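Local structure of Serine/threonine-protein kinase Tel1 (6SKY) at residues A[1940-1945]-A[1956-1961]; A[1429-1434]-A[1456-1461]; A[2383-2388]-A[2425-2430]; A[2040-2045]-A[2088-2093]; A[2931-2934]-A[2939-2942]. The protein is a serine/threonine kinase of the ATM family that uses ATP to phosphorylate proteins and probably activates checkpoint signalling after DNA damage. All blocks are in the same frame, centred on the assembly; numbering follows the deposited sequence.

Interaction 1. Residues A[1940-1945]-A[1956-1961]; sequences STVLAR and LAFRGA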
# COMPACT_ATOMS: atom_id res chain seq x y z
N SER A 1940 14.54 17.11 -4.29
CA SER A 1940 14.17 17.83 -5.50
C SER A 1940 14.18 16.91 -6.71
O SER A 1940 13.29 16.98 -7.56
CB SER A 1940 15.12 19.00 -5.72
OG SER A 1940 16.38 18.55 -6.17
N THR A 1941 15.19 16.04 -6.81
CA THR A 1941 15.28 15.14 -7.96
C THR A 1941 14.17 14.10 -7.92
O THR A 1941 13.62 13.73 -8.97
CB THR A 1941 16.66 14.50 -7.99
OG1 THR A 1941 17.61 15.45 -8.46
CG2 THR A 1941 16.68 13.30 -8.90
N VAL A 1942 13.82 13.62 -6.73
CA VAL A 1942 12.68 12.72 -6.62
C VAL A 1942 11.40 13.43 -7.03
O VAL A 1942 10.52 12.84 -7.66
CB VAL A 1942 12.59 12.17 -5.19
CG1 VAL A 1942 11.38 11.28 -5.04
CG2 VAL A 1942 13.83 11.40 -4.86
N LEU A 1943 11.29 14.71 -6.70
CA LEU A 1943 10.12 15.47 -7.12
C LEU A 1943 10.09 15.64 -8.64
O LEU A 1943 9.02 15.55 -9.26
CB LEU A 1943 10.10 16.82 -6.42
CG LEU A 1943 8.90 17.73 -6.67
CD1 LEU A 1943 7.61 16.96 -6.52
CD2 LEU A 1943 8.96 18.87 -5.69
N ALA A 1944 11.25 15.88 -9.25
CA ALA A 1944 11.33 15.98 -10.70
C ALA A 1944 10.90 14.68 -11.36
O ALA A 1944 10.17 14.69 -12.35
CB ALA A 1944 12.74 16.35 -11.12
N ARG A 1945 11.34 13.55 -10.82
CA ARG A 1945 10.93 12.27 -11.38
C ARG A 1945 9.44 12.01 -11.17
O ARG A 1945 8.79 11.40 -12.02
CB ARG A 1945 11.74 11.14 -10.77
CG ARG A 1945 11.28 9.78 -11.21
CD ARG A 1945 11.98 8.67 -10.46
NE ARG A 1945 11.68 8.69 -9.03
CZ ARG A 1945 10.53 8.30 -8.50
NH1 ARG A 1945 10.36 8.34 -7.19
NH2 ARG A 1945 9.55 7.87 -9.27
N LEU A 1956 2.05 15.72 -4.96
CA LEU A 1956 1.38 16.76 -4.20
C LEU A 1956 2.01 16.91 -2.82
O LEU A 1956 2.13 18.02 -2.31
CB LEU A 1956 -0.11 16.46 -4.09
CG LEU A 1956 -0.93 17.31 -3.13
CD1 LEU A 1956 -0.88 18.75 -3.52
CD2 LEU A 1956 -2.35 16.83 -3.12
N ALA A 1957 2.44 15.80 -2.22
CA ALA A 1957 3.11 15.87 -0.92
C ALA A 1957 4.41 16.67 -1.00
O ALA A 1957 4.61 17.64 -0.25
CB ALA A 1957 3.39 14.46 -0.41
N PHE A 1958 5.31 16.27 -1.89
CA PHE A 1958 6.60 16.93 -2.01
C PHE A 1958 6.46 18.37 -2.47
O PHE A 1958 7.18 19.26 -2.00
CB PHE A 1958 7.50 16.15 -2.97
CG PHE A 1958 7.96 14.83 -2.45
CD1 PHE A 1958 7.12 13.75 -2.42
CD2 PHE A 1958 9.24 14.67 -1.99
CE1 PHE A 1958 7.55 12.54 -1.94
CE2 PHE A 1958 9.67 13.47 -1.51
CZ PHE A 1958 8.82 12.40 -1.48
N ARG A 1959 5.51 18.63 -3.38
CA ARG A 1959 5.30 19.99 -3.84
C ARG A 1959 4.70 20.87 -2.75
O ARG A 1959 5.08 22.03 -2.63
CB ARG A 1959 4.39 20.00 -5.06
CG ARG A 1959 5.12 20.08 -6.35
CD ARG A 1959 6.12 21.21 -6.36
NE ARG A 1959 7.03 21.06 -7.48
CZ ARG A 1959 8.07 21.84 -7.70
NH1 ARG A 1959 8.84 21.64 -8.75
NH2 ARG A 1959 8.34 22.83 -6.87
N GLY A 1960 3.77 20.34 -1.96
CA GLY A 1960 3.24 21.12 -0.86
C GLY A 1960 4.30 21.45 0.16
O GLY A 1960 4.32 22.56 0.70
N ALA A 1961 5.21 20.52 0.43
CA ALA A 1961 6.29 20.81 1.36
C ALA A 1961 7.20 21.92 0.82
O ALA A 1961 7.52 22.88 1.53
CB ALA A 1961 7.09 19.55 1.65
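The guanidinium of R1959 carries L1943 on one face: CD2 of L1943 sits 3.4 Å over that face, displaced from the middle of the group, with NE of R1959 its nearest atom at 3.4 Å and CZ next. The other flat group, the ring of F1958, is met obliquely by V1942, whose CG1 comes no closer than 4.5 Å to CE2 of F1958, a loose touch. L1943 therefore carries most of the contact, and its two methyls divide the work. While CD2 covers the guanidinium, CD1 turns to the base of the phenylalanine, 3.6 Å from CB of F1958. With CG of L1943 trans to the backbone N (chi1 -176°), the branch reaches the facing helix between these two neighbours. The arginine chain bends at chi2 (-51°) and crosses the leucine at about a right angle, which brings its flat end over the methyl. Its charge is paired with D1977 through NH2, a salt bridge that probably helps to hold the group the leucine packs on. F1958 also meets the ring of H2217 of the second subunit, and V1942 packs on L2214 of that subunit. The axes of the two segments pass 9.9 Å apart at a signed crossing angle of -133°, inclined from antiparallel. This is the helical hairpin of an alpha solenoid, as expected in a FAT region, here formed where the two subunits of the dimer meet.

Interaction 2. Residues A[1429-1434]-A[1456-1461]; sequences YPLEML and QYLIKR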
# COMPACT_ATOMS: atom_id res chain seq x y z
N TYR A 1429 8.34 10.60 -75.98
CA TYR A 1429 8.40 11.72 -75.06
C TYR A 1429 8.05 13.05 -75.72
O TYR A 1429 7.49 13.92 -75.05
CB TYR A 1429 9.77 11.81 -74.39
CG TYR A 1429 9.91 13.03 -73.51
CD1 TYR A 1429 9.24 13.12 -72.30
CD2 TYR A 1429 10.70 14.10 -73.89
CE1 TYR A 1429 9.35 14.24 -71.51
CE2 TYR A 1429 10.82 15.22 -73.10
CZ TYR A 1429 10.14 15.28 -71.92
OH TYR A 1429 10.26 16.40 -71.13
N PRO A 1430 8.38 13.29 -77.00
CA PRO A 1430 7.94 14.56 -77.62
C PRO A 1430 6.43 14.76 -77.57
O PRO A 1430 5.97 15.88 -77.39
CB PRO A 1430 8.44 14.43 -79.05
CG PRO A 1430 9.63 13.59 -78.94
CD PRO A 1430 9.32 12.58 -77.88
N LEU A 1431 5.66 13.68 -77.72
CA LEU A 1431 4.22 13.77 -77.59
C LEU A 1431 3.82 14.29 -76.22
O LEU A 1431 3.02 15.23 -76.10
CB LEU A 1431 3.60 12.40 -77.85
CG LEU A 1431 2.08 12.28 -77.72
CD1 LEU A 1431 1.42 13.21 -78.70
CD2 LEU A 1431 1.66 10.85 -77.97
N GLU A 1432 4.37 13.68 -75.17
CA GLU A 1432 4.04 14.08 -73.81
C GLU A 1432 4.45 15.52 -73.55
O GLU A 1432 3.69 16.29 -72.96
CB GLU A 1432 4.74 13.16 -72.82
CG GLU A 1432 4.48 11.69 -73.05
CD GLU A 1432 5.33 10.81 -72.16
OE1 GLU A 1432 6.16 11.35 -71.39
OE2 GLU A 1432 5.18 9.58 -72.22
N MET A 1433 5.64 15.91 -74.00
CA MET A 1433 6.10 17.27 -73.80
C MET A 1433 5.18 18.27 -74.50
O MET A 1433 4.80 19.29 -73.92
CB MET A 1433 7.53 17.42 -74.31
CG MET A 1433 7.98 18.85 -74.38
SD MET A 1433 8.84 19.26 -75.89
CE MET A 1433 8.92 21.04 -75.74
N LEU A 1434 4.81 17.98 -75.75
CA LEU A 1434 3.97 18.90 -76.50
C LEU A 1434 2.60 19.04 -75.87
O LEU A 1434 2.08 20.16 -75.73
CB LEU A 1434 3.86 18.44 -77.95
CG LEU A 1434 5.06 18.76 -78.83
CD1 LEU A 1434 4.93 18.09 -80.18
CD2 LEU A 1434 5.20 20.26 -78.99
N GLN A 1456 -6.13 18.35 -80.32
CA GLN A 1456 -6.97 17.35 -80.97
C GLN A 1456 -6.15 16.49 -81.91
O GLN A 1456 -6.25 15.26 -81.88
CB GLN A 1456 -8.10 18.02 -81.74
CG GLN A 1456 -9.17 18.66 -80.90
CD GLN A 1456 -10.50 18.70 -81.62
OE1 GLN A 1456 -10.83 17.78 -82.37
NE2 GLN A 1456 -11.28 19.75 -81.39
N TYR A 1457 -5.33 17.13 -82.74
CA TYR A 1457 -4.55 16.37 -83.71
C TYR A 1457 -3.60 15.40 -83.02
O TYR A 1457 -3.48 14.24 -83.43
CB TYR A 1457 -3.77 17.31 -84.63
CG TYR A 1457 -2.86 16.57 -85.58
CD1 TYR A 1457 -3.35 15.97 -86.73
CD2 TYR A 1457 -1.50 16.46 -85.31
CE1 TYR A 1457 -2.52 15.29 -87.59
CE2 TYR A 1457 -0.66 15.77 -86.17
CZ TYR A 1457 -1.18 15.19 -87.30
OH TYR A 1457 -0.34 14.52 -88.15
N LEU A 1458 -2.90 15.87 -81.98
CA LEU A 1458 -1.92 15.03 -81.31
C LEU A 1458 -2.59 13.86 -80.60
O LEU A 1458 -2.13 12.72 -80.71
CB LEU A 1458 -1.11 15.86 -80.33
CG LEU A 1458 -0.14 16.85 -80.98
CD1 LEU A 1458 0.43 17.79 -79.94
CD2 LEU A 1458 0.96 16.09 -81.67
N ILE A 1459 -3.68 14.12 -79.87
CA ILE A 1459 -4.35 13.02 -79.18
C ILE A 1459 -4.91 12.03 -80.19
O ILE A 1459 -4.89 10.81 -79.96
CB ILE A 1459 -5.46 13.56 -78.26
CG1 ILE A 1459 -4.90 14.55 -77.25
CG2 ILE A 1459 -6.12 12.41 -77.52
CD1 ILE A 1459 -5.94 15.14 -76.36
N LYS A 1460 -5.39 12.52 -81.33
CA LYS A 1460 -5.97 11.63 -82.33
C LYS A 1460 -4.91 10.78 -83.00
O LYS A 1460 -5.11 9.58 -83.23
CB LYS A 1460 -6.74 12.45 -83.35
CG LYS A 1460 -7.93 11.75 -83.96
CD LYS A 1460 -8.83 12.75 -84.68
CE LYS A 1460 -10.15 12.12 -85.08
NZ LYS A 1460 -11.04 13.10 -85.74
N ARG A 1461 -3.76 11.37 -83.32
CA ARG A 1461 -2.72 10.66 -84.05
C ARG A 1461 -1.88 9.75 -83.16
O ARG A 1461 -1.43 8.70 -83.62
CB ARG A 1461 -1.81 11.65 -84.78
CG ARG A 1461 -2.26 12.01 -86.19
CD ARG A 1461 -2.14 10.81 -87.12
NE ARG A 1461 -1.76 11.22 -88.47
CZ ARG A 1461 -2.59 11.30 -89.51
NH1 ARG A 1461 -2.15 11.68 -90.69
NH2 ARG A 1461 -3.87 10.98 -89.36
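L1431 is the first residue of 1429-1434 to touch L1458. Its CB starts off to one side, but a chi1 of 178° swings the end of the chain toward the other helix. There CD1 of L1431 lies 4.0 Å from CB of L1458, and the two leucines lie alongside, running in opposite senses. CD2 of L1458 is also near that methyl, at 4.2 Å from CD1 of L1431. One turn further on, L1434 points its CB toward the other helix, and this atom, not a methyl, makes the contact: CB of L1434 is 4.0 Å from CD1 of L1458. L1458 thus reaches between two leucines three residues apart, one branch directed to each, and it supplies about half of the 146 Å² buried. The side-chain approaches are of carbon on carbon, with the backbone O of L1458 also 4.1 Å from CD1 of L1431, and L1434 remains exposed to solvent. Helices 1429-1441 and 1448-1461 are consecutive and run antiparallel as a hairpin, consistent with an alpha solenoid. L1458 continues onto L1435 and L1438 of the first, L1431 leans on Y1465 of helix 1463-1466, and I1459 turns away to pack against W1514, F1515 and Y1518 of helix 1502-1521.

Interaction 3. Residues A[2383-2388]-A[2425-2430]; sequences LSLAAS and RKFALL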
# COMPACT_ATOMS: atom_id res chain seq x y z
N LEU A 2383 -21.03 -26.05 -17.58
CA LEU A 2383 -22.06 -25.10 -18.02
C LEU A 2383 -21.46 -23.75 -18.36
O LEU A 2383 -21.92 -23.08 -19.28
CB LEU A 2383 -23.13 -24.95 -16.95
CG LEU A 2383 -24.07 -26.12 -16.74
CD1 LEU A 2383 -25.01 -25.81 -15.62
CD2 LEU A 2383 -24.84 -26.40 -17.99
N SER A 2384 -20.43 -23.32 -17.62
CA SER A 2384 -19.81 -22.04 -17.90
C SER A 2384 -19.03 -22.06 -19.20
O SER A 2384 -18.94 -21.03 -19.87
CB SER A 2384 -18.90 -21.65 -16.76
OG SER A 2384 -17.79 -20.93 -17.24
N LEU A 2385 -18.43 -23.19 -19.55
CA LEU A 2385 -17.73 -23.27 -20.84
C LEU A 2385 -18.70 -23.22 -22.00
O LEU A 2385 -18.37 -22.68 -23.06
CB LEU A 2385 -16.90 -24.54 -20.92
CG LEU A 2385 -15.60 -24.55 -20.14
CD1 LEU A 2385 -15.02 -25.93 -20.15
CD2 LEU A 2385 -14.66 -23.57 -20.75
N ALA A 2386 -19.90 -23.77 -21.83
CA ALA A 2386 -20.87 -23.84 -22.91
C ALA A 2386 -21.67 -22.56 -23.09
O ALA A 2386 -22.44 -22.48 -24.05
CB ALA A 2386 -21.84 -24.99 -22.64
N ALA A 2387 -21.51 -21.57 -22.22
CA ALA A 2387 -22.35 -20.39 -22.22
C ALA A 2387 -21.69 -19.19 -22.88
O ALA A 2387 -22.30 -18.56 -23.75
CB ALA A 2387 -22.76 -20.04 -20.78
N SER A 2388 -20.47 -18.85 -22.50
CA SER A 2388 -19.81 -17.67 -23.04
C SER A 2388 -18.34 -17.96 -23.25
O SER A 2388 -17.84 -19.04 -22.91
CB SER A 2388 -20.00 -16.46 -22.13
OG SER A 2388 -19.24 -16.60 -20.94
N ARG A 2425 -13.89 -26.53 -29.59
CA ARG A 2425 -12.78 -25.61 -29.75
C ARG A 2425 -12.20 -25.17 -28.41
O ARG A 2425 -11.14 -24.54 -28.40
CB ARG A 2425 -13.21 -24.39 -30.55
CG ARG A 2425 -14.19 -23.52 -29.83
CD ARG A 2425 -14.49 -22.27 -30.60
NE ARG A 2425 -15.21 -21.31 -29.79
CZ ARG A 2425 -16.53 -21.26 -29.69
NH1 ARG A 2425 -17.10 -20.34 -28.93
NH2 ARG A 2425 -17.28 -22.12 -30.35
N LYS A 2426 -12.88 -25.47 -27.31
CA LYS A 2426 -12.35 -25.15 -25.99
C LYS A 2426 -11.29 -26.16 -25.56
O LYS A 2426 -10.41 -25.82 -24.77
CB LYS A 2426 -13.47 -25.12 -24.97
CG LYS A 2426 -14.70 -24.39 -25.41
CD LYS A 2426 -14.57 -22.91 -25.19
CE LYS A 2426 -15.92 -22.26 -25.33
NZ LYS A 2426 -15.90 -20.86 -24.88
N PHE A 2427 -11.38 -27.39 -26.05
CA PHE A 2427 -10.43 -28.44 -25.73
C PHE A 2427 -9.39 -28.65 -26.82
O PHE A 2427 -8.55 -29.53 -26.68
CB PHE A 2427 -11.16 -29.75 -25.48
CG PHE A 2427 -12.27 -29.65 -24.50
CD1 PHE A 2427 -12.01 -29.59 -23.15
CD2 PHE A 2427 -13.58 -29.63 -24.93
CE1 PHE A 2427 -13.03 -29.50 -22.25
CE2 PHE A 2427 -14.60 -29.55 -24.02
CZ PHE A 2427 -14.32 -29.48 -22.69
N ALA A 2428 -9.44 -27.88 -27.90
CA ALA A 2428 -8.63 -28.20 -29.07
C ALA A 2428 -7.14 -28.07 -28.79
O ALA A 2428 -6.34 -28.80 -29.39
CB ALA A 2428 -9.03 -27.31 -30.24
N LEU A 2429 -6.75 -27.16 -27.91
CA LEU A 2429 -5.34 -26.96 -27.59
C LEU A 2429 -4.84 -27.84 -26.46
O LEU A 2429 -3.68 -27.73 -26.08
CB LEU A 2429 -5.08 -25.50 -27.24
CG LEU A 2429 -5.07 -24.47 -28.36
CD1 LEU A 2429 -4.66 -23.11 -27.84
CD2 LEU A 2429 -4.16 -24.90 -29.49
N LEU A 2430 -5.68 -28.72 -25.93
CA LEU A 2430 -5.30 -29.65 -24.87
C LEU A 2430 -5.25 -31.08 -25.37
O LEU A 2430 -5.62 -32.00 -24.65
CB LEU A 2430 -6.25 -29.56 -23.68
CG LEU A 2430 -6.87 -28.24 -23.28
CD1 LEU A 2430 -7.71 -28.45 -22.06
CD2 LEU A 2430 -5.80 -27.21 -23.02
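The ammonium of K2426 reaches the C-terminal region of helix 2348-2387, where NZ of K2426 makes a weak hydrogen bond of 3.3 Å to the backbone O of S2388 in the loop that follows. A second carbonyl is near: O of L2385 lies 3.6 Å from NZ of K2426 and 3.4 Å from CE of K2426, close, but not a hydrogen bond. The stronger partner of this amine is the carboxylate of D2392, with which it forms a salt bridge. Carbonyl oxygens at the C-terminal end of a helix carry partial negative charge, so a lysine placed here would probably be favoured electrostatically. Two torsions bring the amine into position: a chi1 of -45° starts the chain on the side of its own backbone N, and a bend at chi2 (-84°) follows before it runs out extended. L2385 completes the contact with both its methyls. CD2 of L2385 is 4.5 Å from CD of K2426, loosely flanking the aliphatic part of the lysine, while CD1 of L2385 meets the ring of F2427 obliquely, 4.4 Å from CZ. F2427 also opens the type I beta turn that runs to L2430, the N-cap of the following helix. The contact thus sets the loop between helices 2409-2418 and 2431-2434 against the C-terminal region of helix 2348-2387, with F2427 also packed on M2399 of helix 2394-2404 and on L2452 and I2456 of helix 2444-2459.

Interaction 4. Residues A[2040-2045]-A[2088-2093]; sequences YKAYQS and AALTEL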
# COMPACT_ATOMS: atom_id res chain seq x y z
N TYR A 2040 -12.50 25.03 -25.12
CA TYR A 2040 -13.27 25.92 -24.27
C TYR A 2040 -14.13 26.86 -25.08
O TYR A 2040 -15.28 27.12 -24.73
CB TYR A 2040 -12.34 26.71 -23.37
CG TYR A 2040 -13.07 27.61 -22.43
CD1 TYR A 2040 -13.73 27.09 -21.34
CD2 TYR A 2040 -13.09 28.97 -22.61
CE1 TYR A 2040 -14.40 27.89 -20.49
CE2 TYR A 2040 -13.76 29.79 -21.75
CZ TYR A 2040 -14.42 29.24 -20.69
OH TYR A 2040 -15.09 30.03 -19.82
N LYS A 2041 -13.58 27.43 -26.16
CA LYS A 2041 -14.36 28.35 -26.97
C LYS A 2041 -15.53 27.65 -27.62
O LYS A 2041 -16.62 28.21 -27.71
CB LYS A 2041 -13.48 29.02 -28.02
CG LYS A 2041 -12.46 29.95 -27.43
CD LYS A 2041 -12.14 31.07 -28.37
CE LYS A 2041 -11.38 30.57 -29.57
NZ LYS A 2041 -9.94 30.44 -29.28
N ALA A 2042 -15.33 26.41 -28.07
CA ALA A 2042 -16.45 25.66 -28.62
C ALA A 2042 -17.56 25.45 -27.58
O ALA A 2042 -18.74 25.68 -27.87
CB ALA A 2042 -15.98 24.32 -29.16
N TYR A 2043 -17.20 25.03 -26.37
CA TYR A 2043 -18.25 24.78 -25.37
C TYR A 2043 -18.88 26.07 -24.87
O TYR A 2043 -20.08 26.09 -24.58
CB TYR A 2043 -17.70 23.98 -24.19
CG TYR A 2043 -17.41 22.56 -24.55
CD1 TYR A 2043 -18.40 21.73 -24.99
CD2 TYR A 2043 -16.13 22.06 -24.45
CE1 TYR A 2043 -18.13 20.44 -25.33
CE2 TYR A 2043 -15.86 20.77 -24.78
CZ TYR A 2043 -16.86 19.97 -25.22
OH TYR A 2043 -16.57 18.68 -25.55
N GLN A 2044 -18.10 27.14 -24.76
CA GLN A 2044 -18.66 28.44 -24.39
C GLN A 2044 -19.67 28.91 -25.43
O GLN A 2044 -20.77 29.32 -25.08
CB GLN A 2044 -17.53 29.44 -24.25
CG GLN A 2044 -17.97 30.83 -23.93
CD GLN A 2044 -16.81 31.75 -23.75
OE1 GLN A 2044 -15.94 31.85 -24.59
NE2 GLN A 2044 -16.79 32.44 -22.63
N SER A 2045 -19.30 28.85 -26.70
CA SER A 2045 -20.26 29.17 -27.75
C SER A 2045 -21.49 28.30 -27.66
O SER A 2045 -22.60 28.75 -27.96
CB SER A 2045 -19.62 29.01 -29.11
OG SER A 2045 -20.62 28.90 -30.10
N ALA A 2088 -10.34 15.16 -31.87
CA ALA A 2088 -11.30 14.11 -31.56
C ALA A 2088 -12.46 14.62 -30.71
O ALA A 2088 -13.62 14.25 -30.93
CB ALA A 2088 -10.60 12.96 -30.85
N ALA A 2089 -12.16 15.49 -29.74
CA ALA A 2089 -13.21 16.09 -28.92
C ALA A 2089 -14.16 16.95 -29.74
O ALA A 2089 -15.38 16.86 -29.59
CB ALA A 2089 -12.57 16.92 -27.81
N LEU A 2090 -13.61 17.80 -30.61
CA LEU A 2090 -14.46 18.63 -31.46
C LEU A 2090 -15.30 17.78 -32.40
O LEU A 2090 -16.44 18.13 -32.70
CB LEU A 2090 -13.62 19.62 -32.25
CG LEU A 2090 -12.96 20.75 -31.47
CD1 LEU A 2090 -11.88 21.37 -32.30
CD2 LEU A 2090 -13.97 21.78 -31.11
N THR A 2091 -14.77 16.65 -32.85
CA THR A 2091 -15.54 15.79 -33.74
C THR A 2091 -16.69 15.11 -33.00
O THR A 2091 -17.79 14.99 -33.55
CB THR A 2091 -14.62 14.76 -34.39
OG1 THR A 2091 -13.61 15.44 -35.12
CG2 THR A 2091 -15.39 13.89 -35.33
N GLU A 2092 -16.48 14.67 -31.76
CA GLU A 2092 -17.59 14.07 -31.01
C GLU A 2092 -18.65 15.11 -30.67
O GLU A 2092 -19.86 14.82 -30.72
CB GLU A 2092 -17.08 13.40 -29.74
CG GLU A 2092 -16.29 12.12 -29.99
CD GLU A 2092 -15.66 11.54 -28.73
OE1 GLU A 2092 -15.23 12.33 -27.86
OE2 GLU A 2092 -15.58 10.30 -28.62
N LEU A 2093 -18.23 16.33 -30.33
CA LEU A 2093 -19.18 17.42 -30.15
C LEU A 2093 -20.02 17.63 -31.40
O LEU A 2093 -21.25 17.70 -31.33
CB LEU A 2093 -18.42 18.70 -29.79
CG LEU A 2093 -19.19 20.00 -29.63
CD1 LEU A 2093 -20.36 19.80 -28.74
CD2 LEU A 2093 -18.29 21.04 -29.05
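Y2043 and L2093 lie side by side, each directed toward the other's helix, and the leucine meets the aromatic ring obliquely. The touching atoms are CD2 of L2093 and CE1 of Y2043, 3.8 Å apart; CD1 of L2093 is also close, 4.1 Å from the same CE1 of Y2043. A chi1 of 177° in L2093 carries both methyls out toward the other helix. Y2043 starts beside the contact and swings in, bringing one side of the ring over to the leucine. The phenol end has a partner of its own, since OH of Y2043 is hydrogen-bonded to OG1 of T2137; that bond probably limits how far the ring can shift. Beside the ring, the small side chain of A2042 faces the other helix and takes a methyl from each of two leucines. CB of A2042 is 3.8 Å from CD2 of L2090 and 4.0 Å from CD2 of L2093. All four residues are buried and meet through carbon alone, although the segment axes stay 11.1 Å apart. Helices 2035-2047 and 2077-2097 run nearly parallel here, at 20°, as expected of alternate helices in a solenoid of hairpins. Between them in sequence comes helix 2052-2070, which receives L2090 on L2063 and L2093 on V2059; helix 2124-2143 flanks them too, with C2133 against Y2043 and A2089.

Interaction 5. Residues A[2931-2934]-A[2939-2942]; sequences SNLA and GWAA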
# COMPACT_ATOMS: atom_id res chain seq x y z
N SER A 2931 31.88 -14.16 -10.82
CA SER A 2931 32.15 -15.42 -10.14
C SER A 2931 31.13 -16.49 -10.49
O SER A 2931 31.37 -17.67 -10.21
CB SER A 2931 32.17 -15.21 -8.64
OG SER A 2931 30.88 -14.97 -8.13
N ASN A 2932 30.00 -16.12 -11.08
CA ASN A 2932 29.04 -17.10 -11.58
C ASN A 2932 29.26 -17.41 -13.04
O ASN A 2932 29.01 -18.54 -13.47
CB ASN A 2932 27.61 -16.60 -11.40
CG ASN A 2932 27.23 -16.46 -9.97
OD1 ASN A 2932 28.05 -16.65 -9.08
ND2 ASN A 2932 25.98 -16.11 -9.73
N LEU A 2933 29.70 -16.43 -13.82
CA LEU A 2933 29.93 -16.63 -15.24
C LEU A 2933 31.25 -17.33 -15.52
O LEU A 2933 31.42 -17.87 -16.61
CB LEU A 2933 29.90 -15.29 -15.96
CG LEU A 2933 28.57 -14.55 -16.02
CD1 LEU A 2933 28.76 -13.22 -16.67
CD2 LEU A 2933 27.55 -15.34 -16.79
N ALA A 2934 32.17 -17.33 -14.56
CA ALA A 2934 33.47 -17.93 -14.80
C ALA A 2934 33.47 -19.44 -14.66
O ALA A 2934 34.37 -20.09 -15.18
CB ALA A 2934 34.50 -17.34 -13.85
N GLY A 2939 30.93 -24.25 -23.64
CA GLY A 2939 30.04 -24.15 -24.78
C GLY A 2939 28.92 -23.15 -24.58
O GLY A 2939 28.34 -22.69 -25.56
N TRP A 2940 28.59 -22.85 -23.33
CA TRP A 2940 27.76 -21.73 -22.92
C TRP A 2940 28.68 -20.52 -22.97
O TRP A 2940 29.36 -20.21 -21.99
CB TRP A 2940 27.23 -21.97 -21.52
CG TRP A 2940 25.97 -21.31 -21.11
CD1 TRP A 2940 24.75 -21.89 -21.01
CD2 TRP A 2940 25.80 -19.96 -20.67
NE1 TRP A 2940 23.83 -20.99 -20.56
CE2 TRP A 2940 24.46 -19.80 -20.34
CE3 TRP A 2940 26.66 -18.87 -20.53
CZ2 TRP A 2940 23.95 -18.59 -19.89
CZ3 TRP A 2940 26.16 -17.69 -20.08
CH2 TRP A 2940 24.81 -17.56 -19.77
N ALA A 2941 28.73 -19.84 -24.10
CA ALA A 2941 29.79 -18.86 -24.28
C ALA A 2941 29.59 -17.64 -23.40
O ALA A 2941 28.94 -16.68 -23.80
CB ALA A 2941 29.87 -18.43 -25.74
N ALA A 2942 30.15 -17.67 -22.20
CA ALA A 2942 29.91 -16.59 -21.26
C ALA A 2942 30.82 -15.40 -21.52
O ALA A 2942 30.45 -14.26 -21.20
CB ALA A 2942 30.09 -17.08 -19.83
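Residues 2931-2933 belong to a short helix and A2934 to the turn that follows, whereas 2939-2942 is irregular, W2940 and A2941 leaving helical angles (psi 91° for both) before A2942 returns to them; the chains come nearest at L2933 and A2942, whose CA atoms are 6.0 Å apart. A2942 turns its methyl toward the helix end, and the nearest atom it finds is a backbone oxygen: CB of A2942 lies 3.6 Å from O of L2933. The same methyl is 4.3 Å from CB of L2933, a looser apolar touch. L2933 sets off to one side, and its end then swings in toward the indole of W2940. There CD2 of L2933 approaches the ring system obliquely, 4.3 Å from CZ3 of W2940, on the six-membered ring. The two segments belong to the FATC domain, the C-terminal element of PI3K-related kinases that packs against the catalytic domain, and the contact folds the last residues of the chain back on its final helix. The side chain of W2940 lies near the active site, about 11 Å from the side chain of D2779, a magnesium ligand, and about 10 Å from the bound nucleotide analogue. Its ring makes a cation-pi interaction with R2799, and its side chain also packs on E2794, V2796 and T2801. Helix 2703-2714 lies on another flank, where Y2710 touches L2933 and its OH makes a weak hydrogen bond with O of A2942.

In the fold
Interactions 1, 3, 4 and 5 are buried, whereas interaction 2 is a surface contact whose centre lies about 50 Å from that of the chain. None of the five shares a helix with another or touches it; the nearest two, interactions 1 and 4, have centres about 34 Å apart. Interactions 1, 2 and 4 each join two helices, inclined from antiparallel in 1 and nearly parallel in 4, while 3 and 5 set a loop against a helix end. The chemistry differs: 2 and 4 are wholly apolar, 1 sets a leucine on a guanidinium, with F1958 and V1942 reaching the second subunit, 3 uses an ammonium at backbone carbonyls, and 5 brings an indole toward the nucleotide site.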